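PDB 3ZL9: nucleocapsid protein, which coats the viral genomic RNA, shielding it from nucleases and forming the helical nucleocapsid that serves as template for transcription and replication. Local coordinates for residues V75-P80 and A91-R96; I123-A128 and T140-F145; M165-K170 and L212-S217. All blocks are in the same frame, centred on the assembly; numbering follows the deposited sequence.

Contact 1 of 3, residues V75-P80 and A91-R96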
loop_
_atom_site.group_PDB
_atom_site.type_symbol
_atom_site.label_atom_id
_atom_site.label_comp_id
_atom_site.label_asym_id
_atom_site.label_seq_id
_atom_site.Cartn_x
_atom_site.Cartn_y
_atom_site.Cartn_z
ATOM N N VAL C 75 13.316 9.635 -29.705
ATOM C CA VAL C 75 13.154 10.644 -28.672
ATOM C C VAL C 75 12.889 9.970 -27.327
ATOM O O VAL C 75 11.937 9.180 -27.207
ATOM C CB VAL C 75 11.993 11.594 -29.027
ATOM C CG1 VAL C 75 11.625 12.491 -27.849
ATOM C CG2 VAL C 75 12.369 12.442 -30.231
ATOM N N ASN C 76 13.717 10.289 -26.329
ATOM C CA ASN C 76 13.551 9.733 -24.996
ATOM C C ASN C 76 12.407 10.413 -24.255
ATOM O O ASN C 76 12.544 11.494 -23.673
ATOM C CB ASN C 76 14.822 9.822 -24.166
ATOM C CG ASN C 76 14.698 9.075 -22.849
ATOM O OD1 ASN C 76 13.609 8.677 -22.443
ATOM N ND2 ASN C 76 15.833 8.845 -22.191
ATOM N N ASN C 77 11.285 9.717 -24.269
ATOM C CA ASN C 77 10.018 10.166 -23.746
ATOM C C ASN C 77 9.853 9.747 -22.275
ATOM O O ASN C 77 8.901 10.164 -21.620
ATOM C CB ASN C 77 8.924 9.499 -24.635
ATOM C CG ASN C 77 7.580 10.182 -24.549
ATOM O OD1 ASN C 77 7.472 11.309 -24.077
ATOM N ND2 ASN C 77 6.537 9.491 -24.996
ATOM N N HIS C 78 10.773 8.916 -21.771
ATOM C CA HIS C 78 10.526 8.061 -20.604
ATOM C C HIS C 78 11.379 8.378 -19.382
ATOM O O HIS C 78 10.932 8.180 -18.246
ATOM C CB HIS C 78 10.720 6.598 -21.008
ATOM C CG HIS C 78 9.813 6.165 -22.123
ATOM N ND1 HIS C 78 8.625 5.502 -21.897
ATOM C CD2 HIS C 78 9.898 6.333 -23.462
ATOM C CE1 HIS C 78 8.030 5.264 -23.052
ATOM N NE2 HIS C 78 8.784 5.756 -24.018
ATOM N N PHE C 79 12.607 8.836 -19.599
ATOM C CA PHE C 79 13.406 9.352 -18.504
ATOM C C PHE C 79 12.496 10.297 -17.701
ATOM O O PHE C 79 11.818 11.139 -18.293
ATOM C CB PHE C 79 14.631 10.088 -19.048
ATOM C CG PHE C 79 15.588 10.572 -17.984
ATOM C CD1 PHE C 79 16.375 9.675 -17.274
ATOM C CD2 PHE C 79 15.717 11.929 -17.709
ATOM C CE1 PHE C 79 17.260 10.116 -16.304
ATOM C CE2 PHE C 79 16.601 12.380 -16.738
ATOM C CZ PHE C 79 17.373 11.471 -16.034
ATOM N N PRO C 80 12.447 10.139 -16.359
ATOM C CA PRO C 80 11.548 10.931 -15.505
ATOM C C PRO C 80 11.415 12.412 -15.891
ATOM O O PRO C 80 10.294 12.927 -15.991
ATOM C CB PRO C 80 12.182 10.793 -14.119
ATOM C CG PRO C 80 12.838 9.451 -14.142
ATOM C CD PRO C 80 13.191 9.134 -15.573
ATOM N N ALA C 91 9.112 13.227 -35.221
ATOM C CA ALA C 91 9.928 12.381 -34.368
ATOM C C ALA C 91 9.240 11.053 -34.086
ATOM O O ALA C 91 8.051 10.840 -34.375
ATOM C CB ALA C 91 10.220 13.085 -33.066
ATOM N N ILE C 92 10.018 10.150 -33.506
ATOM C CA ILE C 92 9.534 8.846 -33.130
ATOM C C ILE C 92 9.886 8.541 -31.687
ATOM O O ILE C 92 11.036 8.662 -31.277
ATOM C CB ILE C 92 10.107 7.741 -34.048
ATOM C CG1 ILE C 92 11.620 7.898 -34.281
ATOM C CG2 ILE C 92 9.380 7.753 -35.386
ATOM C CD1 ILE C 92 12.260 6.634 -34.820
ATOM N N THR C 93 8.862 8.185 -30.926
ATOM C CA THR C 93 8.985 7.549 -29.625
ATOM C C THR C 93 8.915 6.047 -29.866
ATOM O O THR C 93 8.537 5.609 -30.954
ATOM C CB THR C 93 7.788 7.962 -28.773
ATOM O OG1 THR C 93 6.583 7.804 -29.548
ATOM C CG2 THR C 93 7.932 9.411 -28.366
ATOM N N LEU C 94 9.248 5.253 -28.865
ATOM C CA LEU C 94 8.996 3.817 -28.959
ATOM C C LEU C 94 7.529 3.505 -29.362
ATOM O O LEU C 94 7.279 2.589 -30.148
ATOM C CB LEU C 94 9.297 3.140 -27.636
ATOM C CG LEU C 94 10.771 2.995 -27.301
ATOM C CD1 LEU C 94 10.964 2.466 -25.881
ATOM C CD2 LEU C 94 11.466 2.084 -28.315
ATOM N N HIS C 95 6.568 4.268 -28.832
ATOM C CA HIS C 95 5.165 4.036 -29.121
ATOM C C HIS C 95 4.871 4.242 -30.603
ATOM O O HIS C 95 4.342 3.349 -31.289
ATOM C CB HIS C 95 4.290 4.979 -28.298
ATOM C CG HIS C 95 2.842 4.566 -28.234
ATOM N ND1 HIS C 95 1.866 5.152 -29.013
ATOM C CD2 HIS C 95 2.212 3.614 -27.502
ATOM C CE1 HIS C 95 0.693 4.602 -28.747
ATOM N NE2 HIS C 95 0.879 3.665 -27.831
ATOM N N ARG C 96 5.225 5.417 -31.109
ATOM C CA ARG C 96 5.060 5.729 -32.537
ATOM C C ARG C 96 5.757 4.732 -33.431
ATOM O O ARG C 96 5.174 4.179 -34.366
ATOM C CB ARG C 96 5.639 7.118 -32.820
ATOM C CG ARG C 96 4.763 8.232 -32.293
ATOM C CD ARG C 96 5.239 9.556 -32.799
ATOM N NE ARG C 96 4.518 10.672 -32.182
ATOM C CZ ARG C 96 4.889 11.948 -32.284
ATOM N NH1 ARG C 96 5.974 12.269 -32.979
ATOM N NH2 ARG C 96 4.178 12.901 -31.688
#
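Val75, the last residue of strand 70-75, makes the one hydrogen bond between 75-80 and 91-96: its N donates to Ile92 O over 2.9 Å, a nearly straight bond at 161°. With chi1 at 169°, CG2 of Val75 lies beside its own backbone N, and from there it packs against Ala91 CB at 3.6 Å. Asn76 takes no part across the contact but shapes its own loop. Asn76 OD1 takes two backbone N-H groups, from His78 N at 2.9 Å (an Asx turn) and from Phe79 N at 3.0 Å, while ND2 reaches Leu55 O in the last turn of helix 38-57. Asn77 faces the other segment again; its side chain runs obliquely past that of Thr93, ND2 lying 3.6 Å from the methyl CG2. Thr93 meanwhile serves as N-cap of helix 94-110: a chi1 of 47° turns Thr93 OG1 back over its own backbone, where it accepts from Arg96 N at 3.2 Å. Last to touch is His78, whose NE2 lies a loose 4.4 Å from Leu94 CD1. Arg96 folds back along its segment, giving NH1 to Ala91 O at 2.9 Å, with a second acceptor in Pro88 O. His78 and Arg96 both bind RNA, which probably places this junction of a strand's end with a capped helix start on the RNA-binding surface of the orthobunyavirus nucleocapsid protein.

Contact 2 of 3, residues I123-A128 and T140-F145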
loop_
_atom_site.group_PDB
_atom_site.type_symbol
_atom_site.label_atom_id
_atom_site.label_comp_id
_atom_site.label_asym_id
_atom_site.label_seq_id
_atom_site.Cartn_x
_atom_site.Cartn_y
_atom_site.Cartn_z
ATOM N N ILE C 123 7.907 -12.721 -36.936
ATOM C CA ILE C 123 7.450 -11.678 -36.047
ATOM C C ILE C 123 6.575 -12.226 -34.942
ATOM O O ILE C 123 5.703 -13.055 -35.197
ATOM C CB ILE C 123 6.751 -10.588 -36.866
ATOM C CG1 ILE C 123 7.808 -9.835 -37.681
ATOM C CG2 ILE C 123 6.012 -9.599 -35.971
ATOM C CD1 ILE C 123 7.257 -9.152 -38.912
ATOM N N VAL C 124 6.820 -11.748 -33.724
ATOM C CA VAL C 124 6.031 -12.133 -32.558
ATOM C C VAL C 124 5.566 -10.897 -31.772
ATOM O O VAL C 124 6.399 -10.030 -31.469
ATOM C CB VAL C 124 6.854 -13.025 -31.603
ATOM C CG1 VAL C 124 6.036 -13.395 -30.352
ATOM C CG2 VAL C 124 7.356 -14.264 -32.331
ATOM N N MET C 125 4.256 -10.832 -31.456
ATOM C CA MET C 125 3.677 -9.777 -30.610
ATOM C C MET C 125 3.337 -10.332 -29.247
ATOM O O MET C 125 2.292 -10.946 -29.095
ATOM C CB MET C 125 2.360 -9.266 -31.180
ATOM C CG MET C 125 2.496 -8.353 -32.365
ATOM S SD MET C 125 3.268 -6.795 -31.941
ATOM C CE MET C 125 3.659 -6.308 -33.612
ATOM N N PRO C 126 4.201 -10.100 -28.254
ATOM C CA PRO C 126 3.958 -10.667 -26.946
ATOM C C PRO C 126 2.524 -10.439 -26.492
ATOM O O PRO C 126 1.873 -11.350 -25.955
ATOM C CB PRO C 126 4.930 -9.885 -26.062
ATOM C CG PRO C 126 6.069 -9.548 -26.966
ATOM C CD PRO C 126 5.452 -9.309 -28.301
ATOM N N LEU C 127 2.019 -9.231 -26.746
ATOM C CA LEU C 127 0.704 -8.835 -26.229
ATOM C C LEU C 127 -0.419 -9.653 -26.857
ATOM O O LEU C 127 -1.454 -9.868 -26.247
ATOM C CB LEU C 127 0.488 -7.330 -26.419
ATOM C CG LEU C 127 1.477 -6.467 -25.605
ATOM C CD1 LEU C 127 1.352 -4.991 -25.951
ATOM C CD2 LEU C 127 1.275 -6.670 -24.105
ATOM N N ALA C 128 -0.186 -10.108 -28.079
ATOM C CA ALA C 128 -1.099 -11.010 -28.775
ATOM C C ALA C 128 -0.997 -12.430 -28.246
ATOM O O ALA C 128 -2.021 -13.074 -28.003
ATOM C CB ALA C 128 -0.806 -11.004 -30.268
ATOM N N THR C 140 -4.341 -8.362 -39.319
ATOM C CA THR C 140 -4.875 -7.115 -38.781
ATOM C C THR C 140 -5.128 -7.261 -37.288
ATOM O O THR C 140 -4.774 -6.379 -36.500
ATOM C CB THR C 140 -6.133 -6.652 -39.528
ATOM O OG1 THR C 140 -7.117 -7.697 -39.555
ATOM C CG2 THR C 140 -5.786 -6.276 -40.938
ATOM N N MET C 141 -5.685 -8.402 -36.883
ATOM C CA MET C 141 -5.909 -8.657 -35.471
ATOM C C MET C 141 -4.595 -8.840 -34.715
ATOM O O MET C 141 -4.404 -8.231 -33.666
ATOM C CB MET C 141 -6.774 -9.890 -35.260
ATOM C CG MET C 141 -7.080 -10.140 -33.789
ATOM S SD MET C 141 -8.185 -11.535 -33.456
ATOM C CE MET C 141 -9.558 -11.262 -34.566
ATOM N N TYR C 142 -3.725 -9.706 -35.234
ATOM C CA TYR C 142 -2.471 -10.055 -34.554
ATOM C C TYR C 142 -1.571 -8.833 -34.399
ATOM O O TYR C 142 -1.143 -8.504 -33.298
ATOM C CB TYR C 142 -1.744 -11.139 -35.328
ATOM C CG TYR C 142 -0.550 -11.711 -34.583
ATOM C CD1 TYR C 142 -0.724 -12.565 -33.498
ATOM C CD2 TYR C 142 0.760 -11.426 -34.978
ATOM C CE1 TYR C 142 0.371 -13.106 -32.836
ATOM C CE2 TYR C 142 1.848 -11.976 -34.317
ATOM C CZ TYR C 142 1.637 -12.808 -33.252
ATOM O OH TYR C 142 2.693 -13.329 -32.587
ATOM N N LEU C 143 -1.316 -8.143 -35.500
ATOM C CA LEU C 143 -0.554 -6.904 -35.448
ATOM C C LEU C 143 -1.292 -5.803 -34.694
ATOM O O LEU C 143 -0.672 -4.885 -34.154
ATOM C CB LEU C 143 -0.234 -6.421 -36.861
ATOM C CG LEU C 143 0.633 -7.354 -37.718
ATOM C CD1 LEU C 143 0.596 -6.980 -39.187
ATOM C CD2 LEU C 143 2.071 -7.331 -37.252
ATOM N N GLY C 144 -2.623 -5.883 -34.662
ATOM C CA GLY C 144 -3.432 -4.899 -33.944
ATOM C C GLY C 144 -3.087 -4.789 -32.469
ATOM O O GLY C 144 -3.338 -3.763 -31.851
ATOM N N PHE C 145 -2.524 -5.856 -31.902
ATOM C CA PHE C 145 -2.102 -5.875 -30.497
ATOM C C PHE C 145 -0.887 -4.988 -30.190
ATOM O O PHE C 145 -0.631 -4.649 -29.048
ATOM C CB PHE C 145 -1.803 -7.328 -30.070
ATOM C CG PHE C 145 -3.010 -8.068 -29.604
ATOM C CD1 PHE C 145 -3.477 -7.896 -28.320
ATOM C CD2 PHE C 145 -3.709 -8.897 -30.453
ATOM C CE1 PHE C 145 -4.601 -8.575 -27.870
ATOM C CE2 PHE C 145 -4.853 -9.574 -30.020
ATOM C CZ PHE C 145 -5.298 -9.416 -28.730
#
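This is a buried, mostly apolar contact deep in the fold, where the start of helix 126-130 packs on residues 142-145, in and just after helix 139-144, through two aromatic rings, Tyr142 and Phe145. Tyr142 holds its CG anti to the backbone N (chi1 -171°), which carries the ring across to the other segment. There Tyr142 OH accepts from Met125 N over 3.2 Å at 168°, and Glu129 OE2 forms a second hydrogen bond with the same hydroxyl. Met125 CB lies over one face of this ring toward the rim, while Val124 CA meets the ring edge 3.5 Å from Tyr142 OH. The methionine chain then bends at chi2 and brings Met125 CE to Leu143 CD2 at 4.1 Å. Ala128 fits between the aromatics: its CB is 3.5 Å from Tyr142 CE1 and 3.6 Å from Phe145 CD2. Ala128 CA sits over the Phe145 face, 3.8 Å from the ring centroid and 20° off the normal, a CH-pi contact. Around this pair, Ile123 and Met125 rest on Phe38 and Phe45 of helix 38-57, Leu143 packs on Ile105 of helix 94-110, and Phe145 reaches Ile163 of helix 159-169.

Contact 3 of 3, residues M165-K170 and L212-S217; sequences MHRVLK and LAWAKS
Residues 166-170, at the C-terminal part of helix 159-169 and just beyond, include the RNA-binding Arg167 and are covered by Trp214 from the loop joining helix 199-209 to helix 221-228. Trp214, the centre of an inverse gamma turn, reaches the helix with CG anti to its backbone N (chi1 -163°). His166 CB approaches the far end of the ring, 3.5 Å from Trp214 CH2; the imidazole itself meets the six-membered ring obliquely, planes 40° apart, and stacks on Phe206. Arg167 brings its aliphatic CG to the indole edge, in the ring plane, 3.9 Å from Trp214 CZ2, before the chain bends away and turns its guanidinium almost perpendicular to the indole. The polar corner, Trp214 NE1, is hydrogen-bonded to Asp171 OD1. Elsewhere Met165, Val168 and Leu169 pack against a second subunit, and Ser217 O accepts from Lys179 of a third. Lys170 lays its aliphatic chain across one indole face, with CE 3.7 Å from Trp214 CG. NZ is too distant for more than a weak cation-pi attraction, whereas Lys170 CD stands 3.5 Å from the centroid of the Trp214 five-membered ring, only 10° off its normal.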
loop_
_atom_site.group_PDB
_atom_site.type_symbol
_atom_site.label_atom_id
_atom_site.label_comp_id
_atom_site.label_asym_id
_atom_site.label_seq_id
_atom_site.Cartn_x
_atom_site.Cartn_y
_atom_site.Cartn_z
ATOM N N MET C 165 -10.851 -2.128 -25.614
ATOM C CA MET C 165 -12.161 -2.200 -24.951
ATOM C C MET C 165 -12.259 -3.447 -24.097
ATOM O O MET C 165 -12.857 -3.432 -23.004
ATOM C CB MET C 165 -13.319 -2.172 -25.969
ATOM C CG MET C 165 -13.360 -0.899 -26.808
ATOM S SD MET C 165 -14.927 -0.592 -27.645
ATOM C CE MET C 165 -15.827 -0.118 -26.179
ATOM N N HIS C 166 -11.662 -4.526 -24.586
ATOM C CA HIS C 166 -11.630 -5.747 -23.818
ATOM C C HIS C 166 -10.736 -5.704 -22.586
ATOM O O HIS C 166 -11.072 -6.304 -21.566
ATOM C CB HIS C 166 -11.221 -6.911 -24.705
ATOM C CG HIS C 166 -12.360 -7.473 -25.479
ATOM N ND1 HIS C 166 -12.512 -7.252 -26.829
ATOM C CD2 HIS C 166 -13.445 -8.180 -25.081
ATOM C CE1 HIS C 166 -13.625 -7.836 -27.244
ATOM N NE2 HIS C 166 -14.207 -8.410 -26.207
ATOM N N ARG C 167 -9.600 -5.022 -22.671
ATOM C CA ARG C 167 -8.713 -4.888 -21.509
ATOM C C ARG C 167 -9.394 -4.162 -20.353
ATOM O O ARG C 167 -9.218 -4.533 -19.190
ATOM C CB ARG C 167 -7.436 -4.162 -21.891
ATOM C CG ARG C 167 -6.607 -4.953 -22.869
ATOM C CD ARG C 167 -5.917 -4.041 -23.818
ATOM N NE ARG C 167 -4.643 -3.615 -23.277
ATOM C CZ ARG C 167 -3.485 -4.217 -23.538
ATOM N NH1 ARG C 167 -3.438 -5.304 -24.329
ATOM N NH2 ARG C 167 -2.361 -3.728 -23.010
ATOM N N VAL C 168 -10.191 -3.147 -20.648
ATOM C CA VAL C 168 -10.958 -2.500 -19.579
ATOM C C VAL C 168 -12.063 -3.439 -19.056
ATOM O O VAL C 168 -12.296 -3.494 -17.852
ATOM C CB VAL C 168 -11.475 -1.086 -19.970
ATOM C CG1 VAL C 168 -12.096 -1.081 -21.346
ATOM C CG2 VAL C 168 -12.475 -0.565 -18.945
ATOM N N LEU C 169 -12.705 -4.196 -19.939
ATOM C CA LEU C 169 -13.788 -5.130 -19.519
ATOM C C LEU C 169 -13.270 -6.362 -18.790
ATOM O O LEU C 169 -13.626 -6.603 -17.658
ATOM C CB LEU C 169 -14.631 -5.563 -20.724
ATOM C CG LEU C 169 -15.596 -4.484 -21.263
ATOM C CD1 LEU C 169 -16.298 -4.920 -22.543
ATOM C CD2 LEU C 169 -16.618 -4.088 -20.209
ATOM N N LYS C 170 -12.399 -7.120 -19.445
ATOM C CA LYS C 170 -11.859 -8.366 -18.894
ATOM C C LYS C 170 -10.698 -8.163 -17.927
ATOM O O LYS C 170 -10.749 -8.652 -16.813
ATOM C CB LYS C 170 -11.389 -9.258 -20.035
ATOM C CG LYS C 170 -12.501 -9.743 -20.945
ATOM C CD LYS C 170 -11.896 -10.258 -22.236
ATOM C CE LYS C 170 -12.494 -11.560 -22.770
ATOM N NZ LYS C 170 -13.968 -11.600 -22.973
ATOM N N LEU C 212 -11.062 -14.980 -28.569
ATOM C CA LEU C 212 -9.705 -15.401 -28.289
ATOM C C LEU C 212 -9.649 -15.889 -26.861
ATOM O O LEU C 212 -10.232 -15.275 -25.987
ATOM C CB LEU C 212 -8.733 -14.239 -28.444
ATOM C CG LEU C 212 -8.646 -13.582 -29.813
ATOM C CD1 LEU C 212 -7.972 -12.220 -29.651
ATOM C CD2 LEU C 212 -7.903 -14.458 -30.813
ATOM N N ALA C 213 -8.974 -17.014 -26.652
ATOM C CA ALA C 213 -8.656 -17.493 -25.320
ATOM C C ALA C 213 -7.985 -16.369 -24.551
ATOM O O ALA C 213 -6.759 -16.280 -24.504
ATOM C CB ALA C 213 -7.725 -18.697 -25.414
ATOM N N TRP C 214 -8.785 -15.488 -23.986
ATOM C CA TRP C 214 -8.257 -14.322 -23.307
ATOM C C TRP C 214 -7.749 -14.761 -21.983
ATOM O O TRP C 214 -8.418 -14.607 -20.950
ATOM C CB TRP C 214 -9.352 -13.303 -23.085
ATOM C CG TRP C 214 -8.833 -11.978 -22.786
ATOM C CD1 TRP C 214 -8.425 -11.500 -21.568
ATOM C CD2 TRP C 214 -8.663 -10.912 -23.720
ATOM N NE1 TRP C 214 -8.017 -10.196 -21.695
ATOM C CE2 TRP C 214 -8.161 -9.812 -23.005
ATOM C CE3 TRP C 214 -8.909 -10.777 -25.091
ATOM C CZ2 TRP C 214 -7.884 -8.596 -23.619
ATOM C CZ3 TRP C 214 -8.624 -9.574 -25.695
ATOM C CH2 TRP C 214 -8.115 -8.499 -24.963
ATOM N N ALA C 215 -6.559 -15.327 -21.978
ATOM C CA ALA C 215 -6.174 -15.995 -20.771
ATOM C C ALA C 215 -5.791 -14.903 -19.792
ATOM O O ALA C 215 -5.303 -13.826 -20.164
ATOM C CB ALA C 215 -5.051 -16.994 -20.971
ATOM N N LYS C 216 -6.156 -15.166 -18.551
ATOM C CA LYS C 216 -5.658 -14.432 -17.389
ATOM C C LYS C 216 -4.118 -14.595 -17.320
ATOM O O LYS C 216 -3.625 -15.697 -17.151
ATOM C CB LYS C 216 -6.367 -15.002 -16.120
ATOM C CG LYS C 216 -6.659 -14.057 -14.982
ATOM C CD LYS C 216 -7.517 -12.855 -15.361
ATOM C CE LYS C 216 -6.685 -11.651 -15.782
ATOM N NZ LYS C 216 -7.530 -10.486 -16.171
ATOM N N SER C 217 -3.355 -13.506 -17.445
ATOM C CA SER C 217 -1.903 -13.620 -17.664
ATOM C C SER C 217 -1.176 -14.392 -16.548
ATOM O O SER C 217 -1.224 -14.003 -15.385
ATOM C CB SER C 217 -1.261 -12.238 -17.824
ATOM O OG SER C 217 -0.042 -12.335 -18.546
#

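Overall arrangement
Only contact 2 is truly buried; contact 1 is partly so, and contact 3 lies at the surface, on the opposite side of the chain's centre from contact 1. Their chemistry follows: backbone bonding, an Asx turn and a helix cap in contact 1, aromatic and aliphatic packing with one buried hydrogen bond to a tyrosine hydroxyl in contact 2, and a lysine chain over a tryptophan in contact 3. Contacts 2 and 3 touch through Leu212, whereas contact 1 stays about 9 Å from contact 3 at the nearest atoms. Helices 38-57 and 94-110 serve contacts 1 and 2; helix 159-169 carries contact 3 and flanks contact 2. RNA-binding residues occur in contacts 1 and 3.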